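Local structure of uncharacterized protein Atu2773 (Agrobacterium tumefaciens, 2QV5) at residues A[101-106]-A[135-140]; A[84-89]-A[127-132]; A[156-161]-A[178-183]; A[37-42]-A[57-62]. The protein is of unknown function but belongs to the divergent polysaccharide deacetylase family and may act on carbohydrate. All blocks are in the same frame, centred on the assembly; numbering follows the deposited sequence.

Interaction 1 (A[101-106]-A[135-140])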
loop_
_atom_site.group_PDB
_atom_site.type_symbol
_atom_site.label_atom_id
_atom_site.label_comp_id
_atom_site.label_asym_id
_atom_site.label_seq_id
_atom_site.Cartn_x
_atom_site.Cartn_y
_atom_site.Cartn_z
ATOM N N ASP A 101 8.996 9.320 12.980
ATOM C CA ASP A 101 8.840 9.830 11.615
ATOM C C ASP A 101 7.376 9.996 11.182
ATOM O O ASP A 101 7.090 10.133 9.990
ATOM C CB ASP A 101 9.615 8.953 10.621
ATOM C CG ASP A 101 11.103 9.286 10.573
ATOM O OD1 ASP A 101 11.471 10.448 10.855
ATOM O OD2 ASP A 101 11.909 8.387 10.245
ATOM N N THR A 102 6.465 9.988 12.157
ATOM C CA THR A 102 5.027 10.175 11.922
ATOM C C THR A 102 4.747 11.604 11.464
ATOM O O THR A 102 5.183 12.564 12.106
ATOM C CB THR A 102 4.206 9.845 13.200
ATOM O OG1 THR A 102 4.627 8.585 13.726
ATOM C CG2 THR A 102 2.721 9.775 12.903
ATOM N N LEU A 103 4.039 11.746 10.342
ATOM C CA LEU A 103 3.691 13.074 9.834
ATOM C C LEU A 103 2.528 13.624 10.663
ATOM O O LEU A 103 1.572 12.895 10.968
ATOM C CB LEU A 103 3.357 13.027 8.334
ATOM C CG LEU A 103 4.507 12.953 7.304
ATOM C CD1 LEU A 103 5.407 11.753 7.461
ATOM C CD2 LEU A 103 3.948 12.954 5.893
ATOM N N LEU A 104 2.637 14.895 11.052
ATOM C CA LEU A 104 1.686 15.518 11.971
ATOM C C LEU A 104 0.953 16.674 11.317
ATOM O O LEU A 104 1.565 17.503 10.634
ATOM C CB LEU A 104 2.398 15.985 13.254
ATOM C CG LEU A 104 3.219 14.934 14.014
ATOM C CD1 LEU A 104 4.026 15.561 15.141
ATOM C CD2 LEU A 104 2.329 13.808 14.546
ATOM N N ALA A 105 -0.360 16.720 11.541
ATOM C CA ALA A 105 -1.244 17.715 10.936
ATOM C C ALA A 105 -0.871 19.177 11.232
ATOM O O ALA A 105 -1.037 20.042 10.371
ATOM C CB ALA A 105 -2.697 17.440 11.326
ATOM N N GLY A 106 -0.360 19.439 12.431
ATOM C CA GLY A 106 -0.049 20.805 12.861
ATOM C C GLY A 106 1.329 21.335 12.490
ATOM O O GLY A 106 1.575 22.536 12.585
ATOM N N GLY A 135 -5.811 8.946 10.519
ATOM C CA GLY A 135 -7.167 9.448 10.754
ATOM C C GLY A 135 -7.272 10.959 10.869
ATOM O O GLY A 135 -8.140 11.578 10.247
ATOM N N ARG A 136 -6.379 11.549 11.660
ATOM C CA ARG A 136 -6.296 13.002 11.806
ATOM C C ARG A 136 -5.673 13.656 10.571
ATOM O O ARG A 136 -6.230 14.617 10.038
ATOM C CB ARG A 136 -5.513 13.364 13.081
ATOM C CG ARG A 136 -5.202 14.857 13.303
ATOM C CD ARG A 136 -6.433 15.687 13.682
ATOM N NE ARG A 136 -7.149 15.157 14.845
ATOM C CZ ARG A 136 -7.067 15.646 16.081
ATOM N NH1 ARG A 136 -6.294 16.694 16.349
ATOM N NH2 ARG A 136 -7.765 15.079 17.057
ATOM N N PHE A 137 -4.541 13.115 10.112
ATOM C CA PHE A 137 -3.754 13.705 9.023
ATOM C C PHE A 137 -4.494 13.815 7.681
ATOM O O PHE A 137 -4.415 14.849 7.006
ATOM C CB PHE A 137 -2.442 12.935 8.832
ATOM C CG PHE A 137 -1.399 13.689 8.052
ATOM C CD1 PHE A 137 -0.510 14.532 8.702
ATOM C CD2 PHE A 137 -1.302 13.552 6.670
ATOM C CE1 PHE A 137 0.452 15.235 7.991
ATOM C CE2 PHE A 137 -0.341 14.249 5.951
ATOM C CZ PHE A 137 0.540 15.085 6.610
ATOM N N LEU A 138 -5.217 12.759 7.314
ATOM C CA LEU A 138 -5.871 12.674 6.005
ATOM C C LEU A 138 -7.044 13.628 5.826
ATOM O O LEU A 138 -7.401 13.963 4.698
ATOM C CB LEU A 138 -6.284 11.221 5.691
ATOM C CG LEU A 138 -5.136 10.209 5.523
ATOM C CD1 LEU A 138 -5.650 8.761 5.611
ATOM C CD2 LEU A 138 -4.300 10.446 4.243
ATOM N N ALA A 139 -7.629 14.065 6.939
ATOM C CA ALA A 139 -8.729 15.029 6.926
ATOM C C ALA A 139 -8.268 16.500 6.883
ATOM O O ALA A 139 -9.100 17.411 6.847
ATOM C CB ALA A 139 -9.645 14.784 8.130
ATOM N N GLU A 140 -6.952 16.728 6.873
ATOM C CA GLU A 140 -6.388 18.080 6.922
ATOM C C GLU A 140 -5.707 18.507 5.620
ATOM O O GLU A 140 -4.556 18.136 5.368
ATOM C CB GLU A 140 -5.421 18.205 8.099
ATOM C CG GLU A 140 -6.048 17.920 9.462
ATOM C CD GLU A 140 -6.998 19.011 9.924
ATOM O OE1 GLU A 140 -6.531 20.150 10.159
ATOM O OE2 GLU A 140 -8.208 18.724 10.070
#
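The backbone N of Ala-105 is hydrogen-bonded to the Glu-89 carboxylate oxygen OE1, and it also lies at the edge of the Phe-137 ring, 3.6 Å from CD1. No hydrogen bond links 101-106 directly to 135-140. Instead, the phenylalanine is pushed up against the backbone of the other loop. Its CG is anti to its own backbone N (chi1 -162°), and this swing carries the ring to Leu-103, Leu-104 and Ala-105. Leu-104 O sits near the ring plane, 3.7 Å from CE1, while Leu-103 O approaches CD1 obliquely at 3.5 Å. On the apolar side Leu-103 turns its CB to Phe-137 CE1, 3.7 Å away, and its CD2 reaches CZ; the two side chains are set slantwise to each other. Farther out, the Ala-105 methyl CB rests on the aliphatic parts of two long side chains, 3.9 Å from Glu-140 CG and 4.1 Å from Arg-136 CG. Deeper in, Val-147 of helix 141-153 and Asn-112 of helix 109-120 touch both Leu-103 and Phe-137. Glu-140 holds the N-cap position of helix 141-153. The contact joins two beta-to-alpha loops, those after strands 82-88 and 128-131, at the C-terminal strand ends of a closed parallel beta/alpha barrel, consistent with the distorted barrel of polysaccharide deacetylases.

Interaction 2 (A[84-89]-A[127-132])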
loop_
_atom_site.group_PDB
_atom_site.type_symbol
_atom_site.label_atom_id
_atom_site.label_comp_id
_atom_site.label_asym_id
_atom_site.label_seq_id
_atom_site.Cartn_x
_atom_site.Cartn_y
_atom_site.Cartn_z
ATOM N N LEU A 84 5.512 1.356 -0.020
ATOM C CA LEU A 84 6.043 1.863 1.243
ATOM C C LEU A 84 4.922 2.418 2.129
ATOM O O LEU A 84 4.199 3.301 1.706
ATOM C CB LEU A 84 7.052 2.980 0.971
ATOM C CG LEU A 84 7.753 3.604 2.181
ATOM C CD1 LEU A 84 8.500 2.551 3.023
ATOM C CD2 LEU A 84 8.684 4.671 1.681
ATOM N N GLN A 85 4.793 1.914 3.353
ATOM C CA GLN A 85 3.791 2.457 4.288
ATOM C C GLN A 85 4.346 3.622 5.097
ATOM O O GLN A 85 5.325 3.465 5.829
ATOM C CB GLN A 85 3.281 1.397 5.251
ATOM C CG GLN A 85 2.353 0.397 4.650
ATOM C CD GLN A 85 2.062 -0.765 5.586
ATOM O OE1 GLN A 85 2.939 -1.574 5.877
ATOM N NE2 GLN A 85 0.820 -0.857 6.048
ATOM N N ILE A 86 3.693 4.771 4.990
ATOM C CA ILE A 86 4.125 5.989 5.658
ATOM C C ILE A 86 3.281 6.251 6.904
ATOM O O ILE A 86 2.062 6.379 6.801
ATOM C CB ILE A 86 4.026 7.196 4.694
ATOM C CG1 ILE A 86 4.874 6.947 3.445
ATOM C CG2 ILE A 86 4.457 8.491 5.385
ATOM C CD1 ILE A 86 6.349 6.831 3.745
ATOM N N PRO A 87 3.925 6.332 8.085
ATOM C CA PRO A 87 3.186 6.626 9.323
ATOM C C PRO A 87 2.593 8.046 9.331
ATOM O O PRO A 87 3.321 9.019 9.151
ATOM C CB PRO A 87 4.252 6.464 10.420
ATOM C CG PRO A 87 5.550 6.644 9.743
ATOM C CD PRO A 87 5.368 6.154 8.329
ATOM N N LEU A 88 1.276 8.143 9.514
ATOM C CA LEU A 88 0.564 9.427 9.535
ATOM C C LEU A 88 -0.243 9.581 10.824
ATOM O O LEU A 88 -0.645 8.584 11.418
ATOM C CB LEU A 88 -0.364 9.560 8.327
ATOM C CG LEU A 88 0.150 9.440 6.887
ATOM C CD1 LEU A 88 -1.037 9.636 5.959
ATOM C CD2 LEU A 88 1.220 10.465 6.571
ATOM N N GLU A 89 -0.486 10.825 11.244
ATOM C CA GLU A 89 -1.070 11.096 12.572
ATOM C C GLU A 89 -2.484 10.543 12.728
ATOM O O GLU A 89 -3.385 10.941 11.990
ATOM C CB GLU A 89 -1.070 12.590 12.890
ATOM C CG GLU A 89 -1.350 12.910 14.360
ATOM C CD GLU A 89 -1.663 14.375 14.601
ATOM O OE1 GLU A 89 -1.190 15.226 13.818
ATOM O OE2 GLU A 89 -2.382 14.680 15.577
ATOM N N THR A 127 6.445 1.068 -5.947
ATOM C CA THR A 127 5.666 1.761 -6.974
ATOM C C THR A 127 4.915 2.911 -6.378
ATOM O O THR A 127 4.463 3.797 -7.089
ATOM C CB THR A 127 4.616 0.851 -7.661
ATOM O OG1 THR A 127 3.856 0.142 -6.665
ATOM C CG2 THR A 127 5.286 -0.123 -8.600
ATOM N N GLY A 128 4.727 2.878 -5.067
ATOM C CA GLY A 128 3.961 3.928 -4.458
ATOM C C GLY A 128 3.973 3.855 -2.963
ATOM O O GLY A 128 4.655 3.006 -2.376
ATOM N N VAL A 129 3.187 4.735 -2.354
ATOM C CA VAL A 129 3.103 4.812 -0.908
ATOM C C VAL A 129 1.674 4.540 -0.460
ATOM O O VAL A 129 0.713 4.748 -1.218
ATOM C CB VAL A 129 3.594 6.184 -0.338
ATOM C CG1 VAL A 129 5.008 6.521 -0.799
ATOM C CG2 VAL A 129 2.639 7.299 -0.716
ATOM N N MET A 130 1.533 4.065 0.769
ATOM C CA MET A 130 0.213 3.946 1.368
ATOM C C MET A 130 0.265 4.494 2.788
ATOM O O MET A 130 1.329 4.550 3.388
ATOM C CB MET A 130 -0.327 2.497 1.307
ATOM C CG MET A 130 0.545 1.424 1.949
ATOM S SD MET A 130 -0.100 -0.296 1.946
ATOM C CE MET A 130 -1.847 -0.042 2.155
ATOM N N ASN A 131 -0.876 4.936 3.304
ATOM C CA ASN A 131 -0.928 5.462 4.665
ATOM C C ASN A 131 -0.871 4.322 5.662
ATOM O O ASN A 131 -1.420 3.250 5.416
ATOM C CB ASN A 131 -2.207 6.278 4.895
ATOM C CG ASN A 131 -3.462 5.469 4.677
ATOM O OD1 ASN A 131 -3.728 5.002 3.570
ATOM N ND2 ASN A 131 -4.239 5.287 5.740
ATOM N N TYR A 132 -0.153 4.543 6.756
ATOM C CA TYR A 132 -0.357 3.759 7.952
ATOM C C TYR A 132 -1.064 4.695 8.915
ATOM O O TYR A 132 -0.518 5.756 9.273
ATOM C CB TYR A 132 0.951 3.235 8.547
ATOM C CG TYR A 132 0.716 2.500 9.855
ATOM C CD1 TYR A 132 -0.157 1.407 9.914
ATOM C CD2 TYR A 132 1.337 2.913 11.034
ATOM C CE1 TYR A 132 -0.400 0.740 11.115
ATOM C CE2 TYR A 132 1.107 2.244 12.244
ATOM C CZ TYR A 132 0.238 1.161 12.275
ATOM O OH TYR A 132 0.003 0.503 13.465
HETATM O O HOH W 1 -2.260 0.612 5.813
#
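Gln-85 and Met-130 run side by side from paired positions of two parallel strands, pointing the same way. Gln-85 CB lies 4.1 Å from Met-130 O. With chi1 at -74°, CG stands beside the backbone N and comes tightly against the methionine chain, 3.4 Å from Met-130 CG, with SD a little farther off. Met-130 meets it there because its own CG takes the crowded position between backbone N and carbonyl carbon (chi1 57°). Beyond CG the glutamine is extended, and its amide parts company with the methionine: OE1 accepts a hydrogen bond from Gly-38 N, and NE2 reaches a water only weakly, at 3.4 Å. That water donates to Asn-131 O, making at most a loose bridge. Beneath the side chains the backbones form a twisted parallel ladder of five bonds, from Leu-84 N to Gly-128 O at 3.0 Å as far as Leu-88 N to Tyr-132 O. Ile-86 N lies nearly on the line of the Met-130 C=O (175°), whereas Tyr-132 N comes from above the Ile-86 carbonyl plane. The other face carries Leu-84, Ile-86, Val-129 and Asn-131, and there Ile-86 CG1 packs on Val-129 CB at 4.1 Å. At the strand end Leu-88 CD1 touches Asn-131 CB at 3.7 Å, the two side chains crossing at about a right angle. The Asn-131 amide is held by Leu-133 O and Asp-161 N. Helix 109-120, the crossover of this beta-alpha-beta unit, packs on Ile-86 through Leu-116 and Ser-119, while strands 58-62 and 157-160 continue the sheet beyond 82-88 and 128-131.

Interaction 3 (A[156-161]-A[178-183])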
loop_
_atom_site.group_PDB
_atom_site.type_symbol
_atom_site.label_atom_id
_atom_site.label_comp_id
_atom_site.label_asym_id
_atom_site.label_seq_id
_atom_site.Cartn_x
_atom_site.Cartn_y
_atom_site.Cartn_z
ATOM N N LEU A 156 5.244 8.433 -8.123
ATOM C CA LEU A 156 4.719 7.390 -7.259
ATOM C C LEU A 156 3.198 7.491 -7.170
ATOM O O LEU A 156 2.627 8.591 -7.265
ATOM C CB LEU A 156 5.298 7.526 -5.839
ATOM C CG LEU A 156 6.809 7.412 -5.627
ATOM C CD1 LEU A 156 7.235 8.095 -4.320
ATOM C CD2 LEU A 156 7.219 5.945 -5.632
ATOM N N LEU A 157 2.548 6.344 -6.970
ATOM C CA LEU A 157 1.109 6.310 -6.729
ATOM C C LEU A 157 0.852 6.441 -5.242
ATOM O O LEU A 157 1.734 6.147 -4.446
ATOM C CB LEU A 157 0.502 5.003 -7.252
ATOM C CG LEU A 157 0.852 3.656 -6.603
ATOM C CD1 LEU A 157 -0.053 3.312 -5.422
ATOM C CD2 LEU A 157 0.681 2.621 -7.667
ATOM N N PHE A 158 -0.353 6.875 -4.878
ATOM C CA PHE A 158 -0.784 6.975 -3.474
ATOM C C PHE A 158 -1.988 6.050 -3.268
ATOM O O PHE A 158 -3.045 6.231 -3.880
ATOM C CB PHE A 158 -1.150 8.442 -3.152
ATOM C CG PHE A 158 -1.474 8.705 -1.697
ATOM C CD1 PHE A 158 -0.513 9.249 -0.849
ATOM C CD2 PHE A 158 -2.745 8.450 -1.186
ATOM C CE1 PHE A 158 -0.801 9.505 0.493
ATOM C CE2 PHE A 158 -3.042 8.694 0.154
ATOM C CZ PHE A 158 -2.073 9.227 0.994
ATOM N N LEU A 159 -1.837 5.055 -2.408
ATOM C CA LEU A 159 -2.944 4.176 -2.065
ATOM C C LEU A 159 -3.464 4.566 -0.679
ATOM O O LEU A 159 -2.741 4.530 0.314
ATOM C CB LEU A 159 -2.506 2.700 -2.121
ATOM C CG LEU A 159 -3.577 1.668 -1.745
ATOM C CD1 LEU A 159 -4.680 1.578 -2.800
ATOM C CD2 LEU A 159 -2.965 0.318 -1.503
ATOM N N ASP A 160 -4.719 4.976 -0.623
ATOM C CA ASP A 160 -5.338 5.321 0.645
ATOM C C ASP A 160 -6.074 4.067 1.118
ATOM O O ASP A 160 -6.862 3.478 0.369
ATOM C CB ASP A 160 -6.270 6.526 0.429
ATOM C CG ASP A 160 -6.831 7.108 1.734
ATOM O OD1 ASP A 160 -7.315 6.351 2.605
ATOM O OD2 ASP A 160 -6.823 8.352 1.868
ATOM N N ASP A 161 -5.823 3.638 2.352
ATOM C CA ASP A 161 -6.408 2.364 2.820
ATOM C C ASP A 161 -7.930 2.401 3.101
ATOM O O ASP A 161 -8.551 1.365 3.337
ATOM C CB ASP A 161 -5.614 1.778 3.999
ATOM C CG ASP A 161 -5.874 2.491 5.316
ATOM O OD1 ASP A 161 -6.452 3.594 5.327
ATOM O OD2 ASP A 161 -5.463 1.936 6.359
ATOM N N ALA A 178 -2.517 13.708 -9.439
ATOM C CA ALA A 178 -1.663 12.639 -8.909
ATOM C C ALA A 178 -2.381 11.286 -9.013
ATOM O O ALA A 178 -3.599 11.227 -8.836
ATOM C CB ALA A 178 -1.293 12.929 -7.469
ATOM N N PRO A 179 -1.639 10.197 -9.315
ATOM C CA PRO A 179 -2.270 8.875 -9.351
ATOM C C PRO A 179 -2.608 8.401 -7.930
ATOM O O PRO A 179 -1.735 8.372 -7.063
ATOM C CB PRO A 179 -1.190 7.981 -9.976
ATOM C CG PRO A 179 -0.163 8.912 -10.514
ATOM C CD PRO A 179 -0.209 10.114 -9.655
ATOM N N GLN A 180 -3.875 8.053 -7.706
ATOM C CA GLN A 180 -4.380 7.697 -6.380
ATOM C C GLN A 180 -5.481 6.661 -6.521
ATOM O O GLN A 180 -6.137 6.578 -7.566
ATOM C CB GLN A 180 -4.911 8.944 -5.663
ATOM C CG GLN A 180 -5.344 8.789 -4.190
ATOM C CD GLN A 180 -6.848 8.537 -4.015
ATOM O OE1 GLN A 180 -7.311 8.247 -2.918
ATOM N NE2 GLN A 180 -7.601 8.631 -5.097
ATOM N N GLY A 181 -5.660 5.867 -5.471
ATOM C CA GLY A 181 -6.739 4.892 -5.391
ATOM C C GLY A 181 -7.102 4.641 -3.937
ATOM O O GLY A 181 -6.263 4.769 -3.044
ATOM N N PHE A 182 -8.363 4.297 -3.709
ATOM C CA PHE A 182 -8.859 3.905 -2.390
ATOM C C PHE A 182 -8.981 2.393 -2.397
ATOM O O PHE A 182 -9.407 1.812 -3.413
ATOM C CB PHE A 182 -10.255 4.495 -2.144
ATOM C CG PHE A 182 -10.265 5.944 -1.730
ATOM C CD1 PHE A 182 -9.855 6.323 -0.453
ATOM C CD2 PHE A 182 -10.746 6.924 -2.596
ATOM C CE1 PHE A 182 -9.883 7.658 -0.063
ATOM C CE2 PHE A 182 -10.776 8.276 -2.206
ATOM C CZ PHE A 182 -10.348 8.634 -0.945
ATOM N N ALA A 183 -8.600 1.750 -1.292
ATOM C CA ALA A 183 -8.909 0.348 -1.111
ATOM C C ALA A 183 -10.412 0.226 -1.004
ATOM O O ALA A 183 -11.066 1.060 -0.366
ATOM C CB ALA A 183 -8.253 -0.212 0.147
HETATM O O HOH W 2 0.449 9.933 -6.311
#
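Asp-160 and Phe-182 lie alongside each other on one face of the sheet, pointing the same way, with carboxylate and ring planes 47° apart. Asp-160 CB and the carboxylate both lie against the CD1-CE1 side of the ring: CG is 3.6 Å from Phe-182 CE1, and CB is 3.7 Å from CD1. Gln-180 approaches from the same side of the ring plane, but its OE1 stands over the centre, 3.5 Å above the plane. A bend at chi2 (-95°) turns the amide there, while Gln-180 CG stays back against Phe-158 CD2 at 4.0 Å; the Phe-158 ring and the amide are inclined by only 27°. On the face of Leu-159 the partner is Gly-181, and Leu-159 CD1 bends over to meet Gly-181 O at 3.6 Å. Four parallel-strand hydrogen bonds hold the two strands in register, among them Asp-160 N to Gly-181 O at 2.9 Å. At the start of the pairing Pro-179 O is gripped twice, by Phe-158 N and by a water that also donates to Leu-156 O. The unit is strand 157-160, helix 169-176 and strand 180-186. On that helix, Ser-169 OG lies within hydrogen-bonding reach of both Asp-160 OD2 and Gln-180 OE1; Ser-167 OG also reaches OD2, and Gly-162 N reaches OD1. The buried carboxylate thus has polar partners at both oxygens, so its contact with Phe-182 is probably mainly van der Waals.

Interaction 4 (A[37-42]-A[57-62])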
loop_
_atom_site.group_PDB
_atom_site.type_symbol
_atom_site.label_atom_id
_atom_site.label_comp_id
_atom_site.label_asym_id
_atom_site.label_seq_id
_atom_site.Cartn_x
_atom_site.Cartn_y
_atom_site.Cartn_z
ATOM N N GLY A 37 0.149 -5.598 4.226
ATOM C CA GLY A 37 1.078 -4.620 4.760
ATOM C C GLY A 37 1.699 -5.027 6.082
ATOM O O GLY A 37 1.445 -6.122 6.598
ATOM N N GLY A 38 2.530 -4.147 6.625
ATOM C CA GLY A 38 3.176 -4.407 7.908
ATOM C C GLY A 38 4.501 -5.149 7.827
ATOM O O GLY A 38 5.055 -5.509 8.862
ATOM N N LEU A 39 5.027 -5.367 6.618
ATOM C CA LEU A 39 6.326 -6.052 6.475
ATOM C C LEU A 39 7.458 -5.296 7.142
ATOM O O LEU A 39 7.524 -4.064 7.060
ATOM C CB LEU A 39 6.666 -6.362 5.007
ATOM C CG LEU A 39 6.110 -7.717 4.569
ATOM C CD1 LEU A 39 4.670 -7.632 4.128
ATOM C CD2 LEU A 39 6.959 -8.280 3.470
ATOM N N GLY A 40 8.307 -6.040 7.851
ATOM C CA GLY A 40 9.394 -5.467 8.640
ATOM C C GLY A 40 9.079 -5.318 10.126
ATOM O O GLY A 40 9.991 -5.194 10.933
ATOM N N LEU A 41 7.800 -5.341 10.495
ATOM C CA LEU A 41 7.414 -5.212 11.910
ATOM C C LEU A 41 7.669 -6.471 12.743
ATOM O O LEU A 41 8.195 -6.385 13.859
ATOM C CB LEU A 41 5.953 -4.758 12.059
ATOM C CG LEU A 41 5.588 -3.396 11.463
ATOM C CD1 LEU A 41 4.065 -3.194 11.405
ATOM C CD2 LEU A 41 6.287 -2.228 12.181
ATOM N N SER A 42 7.255 -7.628 12.224
ATOM C CA SER A 42 7.610 -8.914 12.827
ATOM C C SER A 42 8.512 -9.673 11.893
ATOM O O SER A 42 8.171 -9.872 10.726
ATOM C CB SER A 42 6.372 -9.760 13.119
ATOM O OG SER A 42 6.726 -11.122 13.296
ATOM N N VAL A 57 0.497 -10.888 -5.066
ATOM C CA VAL A 57 0.087 -10.116 -3.900
ATOM C C VAL A 57 1.090 -8.991 -3.677
ATOM O O VAL A 57 2.305 -9.219 -3.561
ATOM C CB VAL A 57 -0.054 -11.023 -2.657
ATOM C CG1 VAL A 57 -0.396 -10.212 -1.392
ATOM C CG2 VAL A 57 -1.122 -12.085 -2.902
ATOM N N THR A 58 0.575 -7.770 -3.622
ATOM C CA THR A 58 1.389 -6.579 -3.388
ATOM C C THR A 58 1.752 -6.535 -1.903
ATOM O O THR A 58 0.920 -6.844 -1.056
ATOM C CB THR A 58 0.609 -5.318 -3.812
ATOM O OG1 THR A 58 0.311 -5.415 -5.209
ATOM C CG2 THR A 58 1.396 -4.026 -3.540
ATOM N N LEU A 59 2.996 -6.175 -1.591
ATOM C CA LEU A 59 3.425 -6.127 -0.185
ATOM C C LEU A 59 3.698 -4.706 0.302
ATOM O O LEU A 59 4.394 -3.934 -0.355
ATOM C CB LEU A 59 4.638 -7.048 0.044
ATOM C CG LEU A 59 4.464 -8.518 -0.396
ATOM C CD1 LEU A 59 5.769 -9.280 -0.224
ATOM C CD2 LEU A 59 3.356 -9.228 0.347
ATOM N N GLY A 60 3.137 -4.357 1.457
ATOM C CA GLY A 60 3.384 -3.054 2.066
ATOM C C GLY A 60 4.469 -3.167 3.120
ATOM O O GLY A 60 4.391 -4.034 4.006
ATOM N N PHE A 61 5.490 -2.320 3.006
ATOM C CA PHE A 61 6.631 -2.360 3.925
ATOM C C PHE A 61 6.488 -1.241 4.943
ATOM O O PHE A 61 6.249 -0.099 4.576
ATOM C CB PHE A 61 7.952 -2.216 3.152
ATOM C CG PHE A 61 8.437 -3.503 2.576
ATOM C CD1 PHE A 61 7.666 -4.206 1.654
ATOM C CD2 PHE A 61 9.644 -4.037 2.979
ATOM C CE1 PHE A 61 8.084 -5.414 1.136
ATOM C CE2 PHE A 61 10.074 -5.241 2.458
ATOM C CZ PHE A 61 9.292 -5.931 1.525
ATOM N N ALA A 62 6.617 -1.581 6.222
ATOM C CA ALA A 62 6.473 -0.593 7.281
ATOM C C ALA A 62 7.750 0.214 7.366
ATOM O O ALA A 62 8.839 -0.351 7.467
ATOM C CB ALA A 62 6.203 -1.271 8.585
#
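Leu-39 CB sits squarely over the face of the Phe-61 ring, 4.0 Å from the centroid and 7° off the ring normal, a CH-pi contact at the heart of a beta-alpha-beta unit made of strand 30-39, helix 43-52 and strand 58-62. The leucine's CD2 reaches along the ring to Phe-61 CZ at 3.8 Å, and also meets Leu-59 CD1. Helix 68-78 closes on the phenylalanine with Leu-68, Trp-71 and Ala-75. Outward from this core, Leu-41 has CG beside its backbone N and fits its branch around Ala-62, with CG 3.6 Å from the Ala-62 methyl CB. Between the strands, glycine meets glycine: the CA atoms of Gly-37 and Gly-60 lie only 3.9 Å apart, a close approach where the short strand segments cross at a steep 58°. The first strand then ends in a type II turn from Gly-38 to Leu-41, with Gly-40 in its third position and Leu-41 N bonded back to Gly-38 O. Past the turn, Ser-42 is the N-cap of helix 43-52, its OG accepting from Gly-45 N. The polar edge is brief. Gly-60 O accepts from Leu-39 N in the carbonyl plane, and Leu-39 O, also in its plane, takes Ala-62 N at 2.8 Å with an N-H...O angle of 166°.

How the interactions relate
Interactions 4, 2 and 3 sit round a closed parallel sheet, in the strand order 30-39, 58-62, 82-88, 128-131, 157-160, 180-186, with 212-218 completing the ring. Val-129 O, 2.8 Å from Leu-159 N, joins interaction 2 to interaction 3. Toward interaction 4, Gln-85 N donates to Phe-61 O at 2.8 Å, and the side-chain tie of Gln-85 OE1 to Gly-38 N measures 2.7 Å. Interaction 1 lies beyond the strand ends, about 12 Å from interaction 2, centre to centre; Leu-103 N reaches Pro-87 O at 3.1 Å. Leu-138 also packs on Asp-160 and Phe-158. Related deacetylases have their active site at the C-terminal strand ends, but no metal or ligand marks one here.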